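Titin (Homo sapiens, PDB 2J8H) probably serves as a giant elastic scaffold of the muscle sarcomere and, at full length, as a serine/threonine kinase, here seen as two tandem A-band immunoglobulin domains. Local coordinates at residues A[62-67]-A[75-80]; A[124-129]-A[189-194]; A[148-153]-A[169-174]. One frame throughout, in Å; residues are numbered along the deposited sequence.

From the N terminus the chain first builds one immunoglobulin domain, where contact 1 closes the short connection between strands 61-66 and 76-83 and brings the two sheets of that sandwich together. It then runs through the long strand 86-102 into the second domain. There contact 2 closes a much longer loop, joining strand 123-131 to strand 185-196, again sheet to sheet. Contact 3 is nested inside that loop and ties the approach to strand 152-155 to the turn before strand 174-182. Contacts 2 and 3 touch, Leu193 meeting Gly174 and Asp172. Contact 1 stands apart, its centre about 38 Å from that of contact 2 and about 49 Å from that of contact 3.

Contact 1: residues A[62-67]-A[75-80]; sequences HQLIIA and TVYQVR
Leu64 and Ile66 meet the ring of Tyr77 across the interior of the first immunoglobulin I-set domain, a beta sandwich in which 62-67 and 75-80 belong to opposing sheets. No hydrogen bond joins the two segments; what joins them across the interior is apolar contact. Two aliphatic side chains from one strand divide the length of a single aromatic ring between them. Leu64 attends to the end nearer the backbone, with CD2 4.4 Å from Tyr77 CD2, a loose approach. Ile66 takes the far end. Its CG1 lies beside the backbone N (chi1 -51°) and the chain then runs on extended, which carries CD1 out across the gap to the phenol. Both methyls come at the ring obliquely, and they also lie against one another, Leu64 CD2 being 4.2 Å from Ile66 CD1. Leu94 of strand 86-102 touches both Ile66 and Tyr77.

The polar part of the contact belongs to the tyrosine alone. Its OH is hydrogen-bonded to the backbone carbonyl O of Asp73, four residues earlier, which makes this the tyrosine corner familiar at the start of strand F in such domains. That bond satisfies a hydroxyl buried among hydrocarbon and ties the far end of the ring to the turn leading into the strand. Ile66 supplies the wall beside it: its CD1 is 3.6 Å from Tyr77 CZ, and at that same separation from Tyr77 CE2 and Tyr77 OH.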
ATOM      1  N   HIS A  62       5.083  -0.199  26.006  1.00 46.11           N
ATOM      2  CA  HIS A  62       5.889  -1.096  25.185  1.00 46.48           C
ATOM      3  C   HIS A  62       5.072  -1.518  24.000  1.00 46.82           C
ATOM      4  O   HIS A  62       3.879  -1.842  24.148  1.00 46.19           O
ATOM      5  CB  HIS A  62       6.247  -2.340  25.974  1.00 47.48           C
ATOM      6  CG  HIS A  62       7.206  -2.065  27.078  1.00 46.82           C
ATOM      7  ND1 HIS A  62       8.569  -2.077  26.889  1.00 47.93           N
ATOM      8  CD2 HIS A  62       7.002  -1.681  28.360  1.00 47.24           C
ATOM      9  CE1 HIS A  62       9.164  -1.749  28.021  1.00 48.56           C
ATOM     10  NE2 HIS A  62       8.234  -1.499  28.926  1.00 47.56           N
ATOM     11  N   GLN A  63       5.680  -1.507  22.816  1.00 46.00           N
ATOM     12  CA  GLN A  63       4.967  -1.997  21.661  1.00 46.18           C
ATOM     13  C   GLN A  63       5.881  -2.740  20.705  1.00 46.07           C
ATOM     14  O   GLN A  63       7.086  -2.488  20.622  1.00 45.45           O
ATOM     15  CB  GLN A  63       4.124  -0.889  20.991  1.00 46.47           C
ATOM     16  CG  GLN A  63       4.849   0.047  20.108  1.00 46.78           C
ATOM     17  CD  GLN A  63       4.021   1.196  19.565  1.00 46.50           C
ATOM     18  OE1 GLN A  63       2.844   1.348  19.871  1.00 48.66           O
ATOM     19  NE2 GLN A  63       4.672   2.066  18.805  1.00 45.73           N
ATOM     20  N   LEU A  64       5.282  -3.712  20.035  1.00 45.66           N
ATOM     21  CA  LEU A  64       5.942  -4.472  19.015  1.00 45.35           C
ATOM     22  C   LEU A  64       5.203  -4.187  17.728  1.00 45.46           C
ATOM     23  O   LEU A  64       3.979  -4.327  17.670  1.00 46.45           O
ATOM     24  CB  LEU A  64       5.847  -5.951  19.347  1.00 45.24           C
ATOM     25  CG  LEU A  64       6.291  -6.939  18.243  1.00 45.12           C
ATOM     26  CD1 LEU A  64       7.785  -6.878  18.032  1.00 44.12           C
ATOM     27  CD2 LEU A  64       5.833  -8.365  18.639  1.00 46.16           C
ATOM     28  N   ILE A  65       5.932  -3.794  16.698  1.00 45.21           N
ATOM     29  CA  ILE A  65       5.370  -3.616  15.386  1.00 45.39           C
ATOM     30  C   ILE A  65       5.838  -4.755  14.490  1.00 45.77           C
ATOM     31  O   ILE A  65       7.036  -4.951  14.298  1.00 44.68           O
ATOM     32  CB  ILE A  65       5.787  -2.268  14.747  1.00 45.30           C
ATOM     33  CG1 ILE A  65       5.539  -1.108  15.730  1.00 45.75           C
ATOM     34  CG2 ILE A  65       5.019  -2.034  13.411  1.00 44.83           C
ATOM     35  CD1 ILE A  65       6.191   0.225  15.321  1.00 46.08           C
ATOM     36  N   ILE A  66       4.867  -5.495  13.941  1.00 45.80           N
ATOM     37  CA  ILE A  66       5.117  -6.569  12.985  1.00 45.70           C
ATOM     38  C   ILE A  66       4.694  -6.040  11.650  1.00 45.88           C
ATOM     39  O   ILE A  66       3.523  -5.777  11.448  1.00 45.23           O
ATOM     40  CB  ILE A  66       4.286  -7.826  13.299  1.00 45.86           C
ATOM     41  CG1 ILE A  66       4.471  -8.218  14.765  1.00 45.58           C
ATOM     42  CG2 ILE A  66       4.651  -8.975  12.372  1.00 44.99           C
ATOM     43  CD1 ILE A  66       3.507  -9.279  15.242  1.00 47.59           C
ATOM     44  N   ALA A  67       5.650  -5.913  10.737  1.00 45.94           N
ATOM     45  CA  ALA A  67       5.392  -5.295   9.466  1.00 46.62           C
ATOM     46  C   ALA A  67       4.709  -6.246   8.528  1.00 47.56           C
ATOM     47  O   ALA A  67       5.001  -7.458   8.511  1.00 47.55           O
ATOM     48  CB  ALA A  67       6.690  -4.803   8.836  1.00 46.38           C
ATOM     49  N   THR A  75      -0.608 -15.852  14.799  1.00 45.25           N
ATOM     50  CA  THR A  75      -0.379 -16.844  15.842  1.00 46.01           C
ATOM     51  C   THR A  75      -0.441 -16.138  17.184  1.00 46.46           C
ATOM     52  O   THR A  75      -0.892 -14.992  17.266  1.00 46.72           O
ATOM     53  CB  THR A  75       0.978 -17.593  15.630  1.00 45.97           C
ATOM     54  OG1 THR A  75       1.073 -18.673  16.565  1.00 47.96           O
ATOM     55  CG2 THR A  75       2.173 -16.651  15.792  1.00 44.52           C
ATOM     56  N   VAL A  76       0.001 -16.809  18.234  1.00 47.96           N
ATOM     57  CA  VAL A  76      -0.003 -16.237  19.572  1.00 47.85           C
ATOM     58  C   VAL A  76       1.355 -15.630  19.902  1.00 48.29           C
ATOM     59  O   VAL A  76       2.400 -16.162  19.529  1.00 48.09           O
ATOM     60  CB  VAL A  76      -0.392 -17.289  20.638  1.00 49.03           C
ATOM     61  CG1 VAL A  76       0.703 -18.333  20.786  1.00 50.70           C
ATOM     62  CG2 VAL A  76      -0.649 -16.618  21.972  1.00 49.28           C
ATOM     63  N   TYR A  77       1.305 -14.475  20.565  1.00 47.87           N
ATOM     64  CA  TYR A  77       2.466 -13.719  20.966  1.00 47.55           C
ATOM     65  C   TYR A  77       2.397 -13.562  22.463  1.00 47.88           C
ATOM     66  O   TYR A  77       1.309 -13.591  23.040  1.00 48.26           O
ATOM     67  CB  TYR A  77       2.472 -12.341  20.304  1.00 47.60           C
ATOM     68  CG  TYR A  77       2.653 -12.443  18.809  1.00 47.38           C
ATOM     69  CD1 TYR A  77       1.571 -12.738  17.968  1.00 48.37           C
ATOM     70  CD2 TYR A  77       3.902 -12.297  18.243  1.00 47.14           C
ATOM     71  CE1 TYR A  77       1.750 -12.863  16.598  1.00 45.34           C
ATOM     72  CE2 TYR A  77       4.093 -12.449  16.886  1.00 46.40           C
ATOM     73  CZ  TYR A  77       3.010 -12.721  16.064  1.00 45.93           C
ATOM     74  OH  TYR A  77       3.237 -12.845  14.703  1.00 45.42           O
ATOM     75  N   GLN A  78       3.571 -13.446  23.078  1.00 47.88           N
ATOM     76  CA  GLN A  78       3.701 -13.190  24.503  1.00 47.80           C
ATOM     77  C   GLN A  78       4.585 -11.971  24.712  1.00 47.03           C
ATOM     78  O   GLN A  78       5.471 -11.701  23.934  1.00 46.64           O
ATOM     79  CB  GLN A  78       4.336 -14.377  25.224  1.00 48.54           C
ATOM     80  CG  GLN A  78       3.552 -15.666  25.203  1.00 50.24           C
ATOM     81  CD  GLN A  78       3.803 -16.519  23.969  1.00 51.93           C
ATOM     82  OE1 GLN A  78       4.892 -16.512  23.402  1.00 53.93           O
ATOM     83  NE2 GLN A  78       2.794 -17.296  23.573  1.00 51.71           N
ATOM     84  N   VAL A  79       4.293 -11.223  25.756  1.00 46.70           N
ATOM     85  CA  VAL A  79       5.151 -10.155  26.249  1.00 46.37           C
ATOM     86  C   VAL A  79       5.428 -10.476  27.703  1.00 46.24           C
ATOM     87  O   VAL A  79       4.522 -10.918  28.450  1.00 44.42           O
ATOM     88  CB  VAL A  79       4.510  -8.753  26.092  1.00 46.91           C
ATOM     89  CG1 VAL A  79       3.256  -8.647  26.894  1.00 45.79           C
ATOM     90  CG2 VAL A  79       5.525  -7.615  26.441  1.00 45.79           C
ATOM     91  N   ARG A  80       6.696 -10.336  28.071  1.00 46.18           N
ATOM     92  CA  ARG A  80       7.132 -10.645  29.409  1.00 46.15           C
ATOM     93  C   ARG A  80       7.743  -9.437  30.048  1.00 46.22           C
ATOM     94  O   ARG A  80       8.543  -8.754  29.428  1.00 47.68           O
ATOM     95  CB  ARG A  80       8.162 -11.778  29.364  1.00 46.04           C
ATOM     96  CG  ARG A  80       8.574 -12.244  30.770  1.00 45.61           C
ATOM     97  CD  ARG A  80       9.708 -13.260  30.732  1.00 45.63           C
ATOM     98  NE  ARG A  80       9.283 -14.488  30.073  1.00 44.00           N
ATOM     99  CZ  ARG A  80      10.055 -15.548  29.888  1.00 43.76           C
ATOM    100  NH1 ARG A  80      11.306 -15.560  30.344  1.00 43.36           N
ATOM    101  NH2 ARG A  80       9.574 -16.613  29.265  1.00 43.35           N
TER

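Contact 2: residues A[124-129]-A[189-194]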
ATOM      1  N   ILE A 124      -7.669 -28.238 -14.158  1.00 47.65           N
ATOM      2  CA  ILE A 124      -7.640 -26.780 -14.188  1.00 47.70           C
ATOM      3  C   ILE A 124      -7.288 -26.355 -12.770  1.00 47.57           C
ATOM      4  O   ILE A 124      -8.147 -26.386 -11.888  1.00 47.15           O
ATOM      5  CB  ILE A 124      -8.986 -26.180 -14.635  1.00 47.49           C
ATOM      6  CG1 ILE A 124      -9.457 -26.824 -15.953  1.00 46.54           C
ATOM      7  CG2 ILE A 124      -8.838 -24.673 -14.780  1.00 47.08           C
ATOM      8  CD1 ILE A 124     -10.786 -26.334 -16.451  1.00 47.50           C
ATOM      9  N   LYS A 125      -6.019 -26.014 -12.561  1.00 48.16           N
ATOM     10  CA  LYS A 125      -5.458 -25.777 -11.229  1.00 48.46           C
ATOM     11  C   LYS A 125      -5.438 -24.287 -10.929  1.00 48.22           C
ATOM     12  O   LYS A 125      -4.785 -23.516 -11.641  1.00 49.01           O
ATOM     13  CB  LYS A 125      -4.049 -26.355 -11.118  1.00 49.17           C
ATOM     14  CG  LYS A 125      -3.446 -26.265  -9.703  1.00 49.38           C
ATOM     15  CD  LYS A 125      -2.065 -26.886  -9.602  1.00 50.16           C
ATOM     16  CE  LYS A 125      -1.528 -26.809  -8.175  1.00 51.25           C
ATOM     17  NZ  LYS A 125      -0.214 -27.529  -7.973  1.00 50.44           N
ATOM     18  N   ILE A 126      -6.145 -23.887  -9.877  1.00 47.48           N
ATOM     19  CA  ILE A 126      -6.371 -22.490  -9.573  1.00 47.50           C
ATOM     20  C   ILE A 126      -5.930 -22.156  -8.147  1.00 47.68           C
ATOM     21  O   ILE A 126      -6.582 -22.593  -7.175  1.00 47.40           O
ATOM     22  CB  ILE A 126      -7.851 -22.106  -9.684  1.00 47.78           C
ATOM     23  CG1 ILE A 126      -8.439 -22.507 -11.046  1.00 48.93           C
ATOM     24  CG2 ILE A 126      -7.985 -20.595  -9.576  1.00 47.69           C
ATOM     25  CD1 ILE A 126      -7.792 -21.774 -12.222  1.00 46.50           C
ATOM     26  N   PRO A 127      -4.824 -21.408  -8.004  1.00 46.43           N
ATOM     27  CA  PRO A 127      -4.452 -20.967  -6.663  1.00 46.20           C
ATOM     28  C   PRO A 127      -5.455 -19.974  -6.111  1.00 45.40           C
ATOM     29  O   PRO A 127      -6.055 -19.209  -6.864  1.00 44.80           O
ATOM     30  CB  PRO A 127      -3.095 -20.297  -6.867  1.00 46.79           C
ATOM     31  CG  PRO A 127      -2.667 -20.660  -8.224  1.00 46.38           C
ATOM     32  CD  PRO A 127      -3.865 -20.942  -9.011  1.00 47.14           C
ATOM     33  N   PHE A 128      -5.655 -19.989  -4.801  1.00 46.04           N
ATOM     34  CA  PHE A 128      -6.471 -18.975  -4.171  1.00 46.08           C
ATOM     35  C   PHE A 128      -5.950 -18.612  -2.786  1.00 45.83           C
ATOM     36  O   PHE A 128      -5.165 -19.329  -2.192  1.00 44.45           O
ATOM     37  CB  PHE A 128      -7.916 -19.457  -4.074  1.00 46.97           C
ATOM     38  CG  PHE A 128      -8.085 -20.605  -3.177  1.00 46.41           C
ATOM     39  CD1 PHE A 128      -8.223 -20.416  -1.829  1.00 47.15           C
ATOM     40  CD2 PHE A 128      -8.072 -21.896  -3.670  1.00 48.91           C
ATOM     41  CE1 PHE A 128      -8.360 -21.460  -0.994  1.00 48.28           C
ATOM     42  CE2 PHE A 128      -8.205 -22.965  -2.807  1.00 49.68           C
ATOM     43  CZ  PHE A 128      -8.338 -22.754  -1.490  1.00 48.71           C
ATOM     44  N   SER A 129      -6.403 -17.466  -2.294  1.00 46.58           N
ATOM     45  CA  SER A 129      -6.079 -17.010  -0.952  1.00 46.54           C
ATOM     46  C   SER A 129      -7.384 -16.755  -0.215  1.00 46.13           C
ATOM     47  O   SER A 129      -8.442 -16.579  -0.829  1.00 45.19           O
ATOM     48  CB  SER A 129      -5.292 -15.699  -1.028  1.00 47.31           C
ATOM     49  OG  SER A 129      -4.092 -15.853  -1.772  1.00 49.84           O
ATOM     50  N   LYS A 189     -13.357 -16.089 -11.158  1.00 46.34           N
ATOM     51  CA  LYS A 189     -12.621 -15.991 -12.400  1.00 46.50           C
ATOM     52  C   LYS A 189     -13.147 -17.097 -13.304  1.00 46.13           C
ATOM     53  O   LYS A 189     -13.736 -18.059 -12.840  1.00 44.59           O
ATOM     54  CB  LYS A 189     -11.116 -16.171 -12.185  1.00 47.04           C
ATOM     55  CG  LYS A 189     -10.401 -15.048 -11.421  1.00 50.28           C
ATOM     56  CD  LYS A 189     -10.394 -13.748 -12.201  1.00 52.16           C
ATOM     57  CE  LYS A 189     -10.004 -12.570 -11.342  1.00 55.26           C
ATOM     58  NZ  LYS A 189     -11.032 -12.274 -10.268  1.00 59.75           N
ATOM     59  N   THR A 190     -12.940 -16.919 -14.597  1.00 46.03           N
ATOM     60  CA  THR A 190     -13.374 -17.859 -15.594  1.00 46.08           C
ATOM     61  C   THR A 190     -12.151 -18.429 -16.288  1.00 46.39           C
ATOM     62  O   THR A 190     -11.156 -17.740 -16.502  1.00 46.90           O
ATOM     63  CB  THR A 190     -14.282 -17.156 -16.601  1.00 46.86           C
ATOM     64  OG1 THR A 190     -15.435 -16.687 -15.897  1.00 47.76           O
ATOM     65  CG2 THR A 190     -14.728 -18.091 -17.739  1.00 45.40           C
ATOM     66  N   VAL A 191     -12.258 -19.696 -16.658  1.00 46.36           N
ATOM     67  CA  VAL A 191     -11.262 -20.393 -17.464  1.00 45.86           C
ATOM     68  C   VAL A 191     -11.959 -20.995 -18.685  1.00 45.65           C
ATOM     69  O   VAL A 191     -12.958 -21.704 -18.534  1.00 45.26           O
ATOM     70  CB  VAL A 191     -10.643 -21.557 -16.664  1.00 45.48           C
ATOM     71  CG1 VAL A 191      -9.634 -22.304 -17.498  1.00 45.34           C
ATOM     72  CG2 VAL A 191     -10.017 -21.042 -15.381  1.00 45.66           C
ATOM     73  N   GLU A 192     -11.461 -20.704 -19.880  1.00 45.00           N
ATOM     74  CA  GLU A 192     -11.988 -21.351 -21.071  1.00 45.60           C
ATOM     75  C   GLU A 192     -11.170 -22.592 -21.382  1.00 46.36           C
ATOM     76  O   GLU A 192      -9.938 -22.524 -21.494  1.00 45.53           O
ATOM     77  CB  GLU A 192     -11.994 -20.435 -22.286  1.00 45.47           C
ATOM     78  CG  GLU A 192     -12.549 -21.176 -23.502  1.00 44.86           C
ATOM     79  CD  GLU A 192     -12.713 -20.322 -24.715  1.00 46.11           C
ATOM     80  OE1 GLU A 192     -12.274 -19.152 -24.686  1.00 47.71           O
ATOM     81  OE2 GLU A 192     -13.283 -20.837 -25.701  1.00 45.08           O
ATOM     82  N   LEU A 193     -11.868 -23.720 -21.537  1.00 47.24           N
ATOM     83  CA  LEU A 193     -11.259 -24.974 -21.942  1.00 47.51           C
ATOM     84  C   LEU A 193     -11.646 -25.209 -23.373  1.00 47.71           C
ATOM     85  O   LEU A 193     -12.813 -25.138 -23.705  1.00 47.28           O
ATOM     86  CB  LEU A 193     -11.782 -26.128 -21.085  1.00 47.73           C
ATOM     87  CG  LEU A 193     -11.342 -27.558 -21.421  1.00 48.17           C
ATOM     88  CD1 LEU A 193      -9.842 -27.644 -21.572  1.00 49.51           C
ATOM     89  CD2 LEU A 193     -11.808 -28.551 -20.336  1.00 48.10           C
ATOM     90  N   ASP A 194     -10.677 -25.466 -24.236  1.00 48.67           N
ATOM     91  CA  ASP A 194     -11.003 -25.936 -25.576  1.00 49.20           C
ATOM     92  C   ASP A 194     -10.390 -27.302 -25.760  1.00 49.58           C
ATOM     93  O   ASP A 194      -9.370 -27.621 -25.163  1.00 48.85           O
ATOM     94  CB  ASP A 194     -10.552 -24.964 -26.653  1.00 50.11           C
ATOM     95  CG  ASP A 194      -9.057 -24.890 -26.783  1.00 51.38           C
ATOM     96  OD1 ASP A 194      -8.432 -24.193 -25.949  1.00 53.15           O
ATOM     97  OD2 ASP A 194      -8.527 -25.524 -27.721  1.00 53.22           O
TER
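No flat group takes part where Ile124 and Ile126 meet Val191, so there are no faces or edges to assign across this contact; an aromatic neighbour, Trp138 of strand 135-140, touches both isoleucines from outside the two segments. The contact itself is purely aliphatic and involves no hydrogen bond. Val191 turns both of its methyls to the other strand. Ile124 slides past it in the opposite direction and lays CG2 against the fork: Ile124 CG2 is 3.7 Å from Val191 CG1 and 3.9 Å from Val191 CG2. Ile126 instead meets the valine tip to tip, with CD1 3.9 Å from Val191 CG2. A bend at its second torsion (chi2 -64°) sends that methyl back along the strand, where Ile126 CD1 lies 4.0 Å from Ile124 CG2, so three methyl-bearing branches close on one another. Ile124, by contrast, is extended beyond CG1, and its CD1 points toward Leu193, still 4.6 Å from Leu193 CD2.

The two strands run antiparallel but are not paired; the CA atoms of Ile124 and Val191 are 8.0 Å apart, because the strands lie in the two facing sheets of the second I-set sandwich. Strand 123-131 has strand 159-163 on one flank and the long strand 86-102 on the other, whose Ile102 packs on Ile126. Strand 185-196 is flanked by 174-182 and by 112-117, while Trp138 of strand 135-140 adjoins the isoleucines from the same sheet as Val191.

Contact 3: residues A[148-153]-A[169-174]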
ATOM      1  N   ASN A 148     -19.089 -35.750  -9.296  1.00 52.56           N
ATOM      2  CA  ASN A 148     -20.029 -36.756  -9.789  1.00 50.75           C
ATOM      3  C   ASN A 148     -19.225 -37.787 -10.585  1.00 48.43           C
ATOM      4  O   ASN A 148     -18.022 -37.906 -10.374  1.00 46.68           O
ATOM      5  CB  ASN A 148     -21.068 -36.059 -10.670  1.00 51.39           C
ATOM      6  CG  ASN A 148     -20.433 -35.114 -11.694  1.00 51.36           C
ATOM      7  OD1 ASN A 148     -19.296 -35.312 -12.126  1.00 46.47           O
ATOM      8  ND2 ASN A 148     -21.183 -34.083 -12.082  1.00 53.29           N
ATOM      9  N   GLY A 149     -19.849 -38.487 -11.522  1.00 45.87           N
ATOM     10  CA  GLY A 149     -19.130 -39.426 -12.375  1.00 45.24           C
ATOM     11  C   GLY A 149     -18.240 -38.828 -13.439  1.00 43.59           C
ATOM     12  O   GLY A 149     -17.520 -39.544 -14.119  1.00 42.61           O
ATOM     13  N   HIS A 150     -18.276 -37.508 -13.581  1.00 42.80           N
ATOM     14  CA  HIS A 150     -17.599 -36.824 -14.661  1.00 42.61           C
ATOM     15  C   HIS A 150     -16.465 -35.941 -14.169  1.00 41.95           C
ATOM     16  O   HIS A 150     -15.339 -36.019 -14.685  1.00 40.86           O
ATOM     17  CB  HIS A 150     -18.628 -35.985 -15.438  1.00 43.16           C
ATOM     18  CG  HIS A 150     -18.121 -35.456 -16.746  1.00 42.90           C
ATOM     19  ND1 HIS A 150     -18.229 -36.162 -17.926  1.00 46.18           N
ATOM     20  CD2 HIS A 150     -17.519 -34.290 -17.060  1.00 44.17           C
ATOM     21  CE1 HIS A 150     -17.721 -35.439 -18.912  1.00 47.96           C
ATOM     22  NE2 HIS A 150     -17.270 -34.305 -18.408  1.00 44.60           N
ATOM     23  N   TYR A 151     -16.752 -35.088 -13.191  1.00 41.11           N
ATOM     24  CA  TYR A 151     -15.744 -34.182 -12.679  1.00 41.96           C
ATOM     25  C   TYR A 151     -15.232 -34.623 -11.338  1.00 41.32           C
ATOM     26  O   TYR A 151     -15.965 -35.217 -10.552  1.00 40.14           O
ATOM     27  CB  TYR A 151     -16.326 -32.774 -12.481  1.00 42.73           C
ATOM     28  CG  TYR A 151     -17.006 -32.112 -13.649  1.00 41.37           C
ATOM     29  CD1 TYR A 151     -18.387 -32.036 -13.725  1.00 42.58           C
ATOM     30  CD2 TYR A 151     -16.267 -31.486 -14.637  1.00 42.76           C
ATOM     31  CE1 TYR A 151     -19.018 -31.397 -14.783  1.00 42.68           C
ATOM     32  CE2 TYR A 151     -16.885 -30.849 -15.682  1.00 43.24           C
ATOM     33  CZ  TYR A 151     -18.244 -30.787 -15.742  1.00 43.19           C
ATOM     34  OH  TYR A 151     -18.826 -30.112 -16.786  1.00 44.52           O
ATOM     35  N   GLN A 152     -13.985 -34.269 -11.052  1.00 41.91           N
ATOM     36  CA  GLN A 152     -13.489 -34.332  -9.684  1.00 42.49           C
ATOM     37  C   GLN A 152     -12.991 -32.960  -9.284  1.00 42.87           C
ATOM     38  O   GLN A 152     -12.173 -32.368  -9.989  1.00 42.86           O
ATOM     39  CB  GLN A 152     -12.362 -35.364  -9.528  1.00 42.66           C
ATOM     40  CG  GLN A 152     -11.785 -35.458  -8.116  1.00 41.60           C
ATOM     41  CD  GLN A 152     -12.765 -35.971  -7.105  1.00 43.77           C
ATOM     42  OE1 GLN A 152     -13.459 -36.970  -7.335  1.00 41.77           O
ATOM     43  NE2 GLN A 152     -12.809 -35.324  -5.946  1.00 42.80           N
ATOM     44  N   VAL A 153     -13.485 -32.453  -8.157  1.00 42.80           N
ATOM     45  CA  VAL A 153     -12.939 -31.226  -7.588  1.00 43.94           C
ATOM     46  C   VAL A 153     -11.934 -31.528  -6.470  1.00 43.69           C
ATOM     47  O   VAL A 153     -12.230 -32.272  -5.545  1.00 43.19           O
ATOM     48  CB  VAL A 153     -14.051 -30.332  -7.024  1.00 44.14           C
ATOM     49  CG1 VAL A 153     -13.443 -29.099  -6.379  1.00 43.99           C
ATOM     50  CG2 VAL A 153     -15.004 -29.936  -8.145  1.00 46.28           C
ATOM     51  N   GLU A 169     -13.585 -34.898 -22.988  1.00 48.54           N
ATOM     52  CA  GLU A 169     -14.385 -35.146 -24.153  1.00 49.46           C
ATOM     53  C   GLU A 169     -14.592 -33.799 -24.839  1.00 48.82           C
ATOM     54  O   GLU A 169     -14.387 -32.747 -24.242  1.00 47.95           O
ATOM     55  CB  GLU A 169     -15.717 -35.732 -23.711  1.00 49.38           C
ATOM     56  CG  GLU A 169     -15.562 -37.112 -23.067  1.00 51.92           C
ATOM     57  CD  GLU A 169     -16.744 -37.522 -22.187  1.00 53.82           C
ATOM     58  OE1 GLU A 169     -17.801 -36.847 -22.224  1.00 59.55           O
ATOM     59  OE2 GLU A 169     -16.609 -38.533 -21.451  1.00 61.06           O
ATOM     60  N   ARG A 170     -15.008 -33.826 -26.097  1.00 48.65           N
ATOM     61  CA  ARG A 170     -15.217 -32.594 -26.840  1.00 48.93           C
ATOM     62  C   ARG A 170     -16.238 -31.700 -26.153  1.00 48.33           C
ATOM     63  O   ARG A 170     -16.135 -30.471 -26.193  1.00 47.87           O
ATOM     64  CB  ARG A 170     -15.700 -32.911 -28.242  1.00 48.88           C
ATOM     65  CG  ARG A 170     -14.651 -33.527 -29.097  1.00 50.13           C
ATOM     66  CD  ARG A 170     -15.228 -33.828 -30.446  1.00 52.11           C
ATOM     67  NE  ARG A 170     -14.367 -34.743 -31.173  1.00 56.06           N
ATOM     68  CZ  ARG A 170     -14.791 -35.680 -32.025  1.00 58.19           C
ATOM     69  NH1 ARG A 170     -16.090 -35.853 -32.296  1.00 58.82           N
ATOM     70  NH2 ARG A 170     -13.895 -36.459 -32.619  1.00 58.93           N
ATOM     71  N   LYS A 171     -17.227 -32.326 -25.528  1.00 47.54           N
ATOM     72  CA  LYS A 171     -18.287 -31.592 -24.864  1.00 47.64           C
ATOM     73  C   LYS A 171     -17.804 -30.870 -23.626  1.00 46.37           C
ATOM     74  O   LYS A 171     -18.533 -30.050 -23.094  1.00 46.18           O
ATOM     75  CB  LYS A 171     -19.432 -32.529 -24.482  1.00 47.99           C
ATOM     76  CG  LYS A 171     -19.177 -33.439 -23.285  1.00 49.54           C
ATOM     77  CD  LYS A 171     -20.295 -34.483 -23.168  1.00 50.62           C
ATOM     78  CE  LYS A 171     -20.616 -34.846 -21.710  1.00 52.62           C
ATOM     79  NZ  LYS A 171     -21.886 -35.673 -21.604  1.00 53.39           N
ATOM     80  N   ASP A 172     -16.604 -31.195 -23.148  1.00 45.38           N
ATOM     81  CA  ASP A 172     -16.042 -30.539 -21.962  1.00 45.53           C
ATOM     82  C   ASP A 172     -15.550 -29.130 -22.235  1.00 45.01           C
ATOM     83  O   ASP A 172     -15.346 -28.345 -21.306  1.00 45.37           O
ATOM     84  CB  ASP A 172     -14.912 -31.384 -21.363  1.00 45.15           C
ATOM     85  CG  ASP A 172     -15.430 -32.615 -20.662  1.00 45.09           C
ATOM     86  OD1 ASP A 172     -16.494 -32.495 -20.019  1.00 45.05           O
ATOM     87  OD2 ASP A 172     -14.785 -33.684 -20.736  1.00 44.77           O
ATOM     88  N   ALA A 173     -15.320 -28.828 -23.504  1.00 44.43           N
ATOM     89  CA  ALA A 173     -15.022 -27.482 -23.923  1.00 44.52           C
ATOM     90  C   ALA A 173     -16.063 -26.543 -23.357  1.00 44.70           C
ATOM     91  O   ALA A 173     -17.258 -26.875 -23.280  1.00 43.90           O
ATOM     92  CB  ALA A 173     -15.022 -27.399 -25.441  1.00 43.81           C
ATOM     93  N   GLY A 174     -15.613 -25.356 -22.973  1.00 44.50           N
ATOM     94  CA  GLY A 174     -16.522 -24.334 -22.495  1.00 44.91           C
ATOM     95  C   GLY A 174     -15.874 -23.467 -21.450  1.00 44.69           C
ATOM     96  O   GLY A 174     -14.658 -23.440 -21.335  1.00 44.70           O
TER
HETATM   97  O   HOH W   1     -18.424 -30.603 -19.398  1.00 38.69           O
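His150 and Asp172 reach for each other from opposite directions, the imidazole presenting its edge to the carboxylate. His150 NE2 donates to Asp172 OD1 over a short 2.5 Å, nearly straight at 162°. The acceptor lies almost in the ring plane and uses its syn lone pair, although ring and carboxylate planes are 61° apart. With CG anti to the backbone N (chi1 -168°), the histidine is carried outward across the gap. Glu169 also comes to the ring's edge, its OE1 3.6 Å from His150 CE1, and the two nearby carboxylates would probably favour a protonated imidazole, though Lys171 nearby would oppose this. His150 CD2 sits over one face of the Tyr151 ring, 3.7 Å above its plane and over its centre, and a water bridges Tyr151 OH to Asp172 OD1.

This joins the turn entering strand 152-155 to the short 3-10 turn before strand 174-182 of the second I-set domain, where the backbone O of Asp172 also accepts from Tyr176 OH, a tyrosine corner. The other carboxylate oxygen, Asp172 OD2, accepts from Glu169 N at 2.8 Å. Replacing Asp172 with an alanine would probably leave His150 NE2 and Glu169 N without their acceptor and the imidazole freer to turn. Across the gap, Asn148 OD1 accepts from the backbone N of both His150 and Tyr151, the first bond making an Asx turn and the pair an Asx motif.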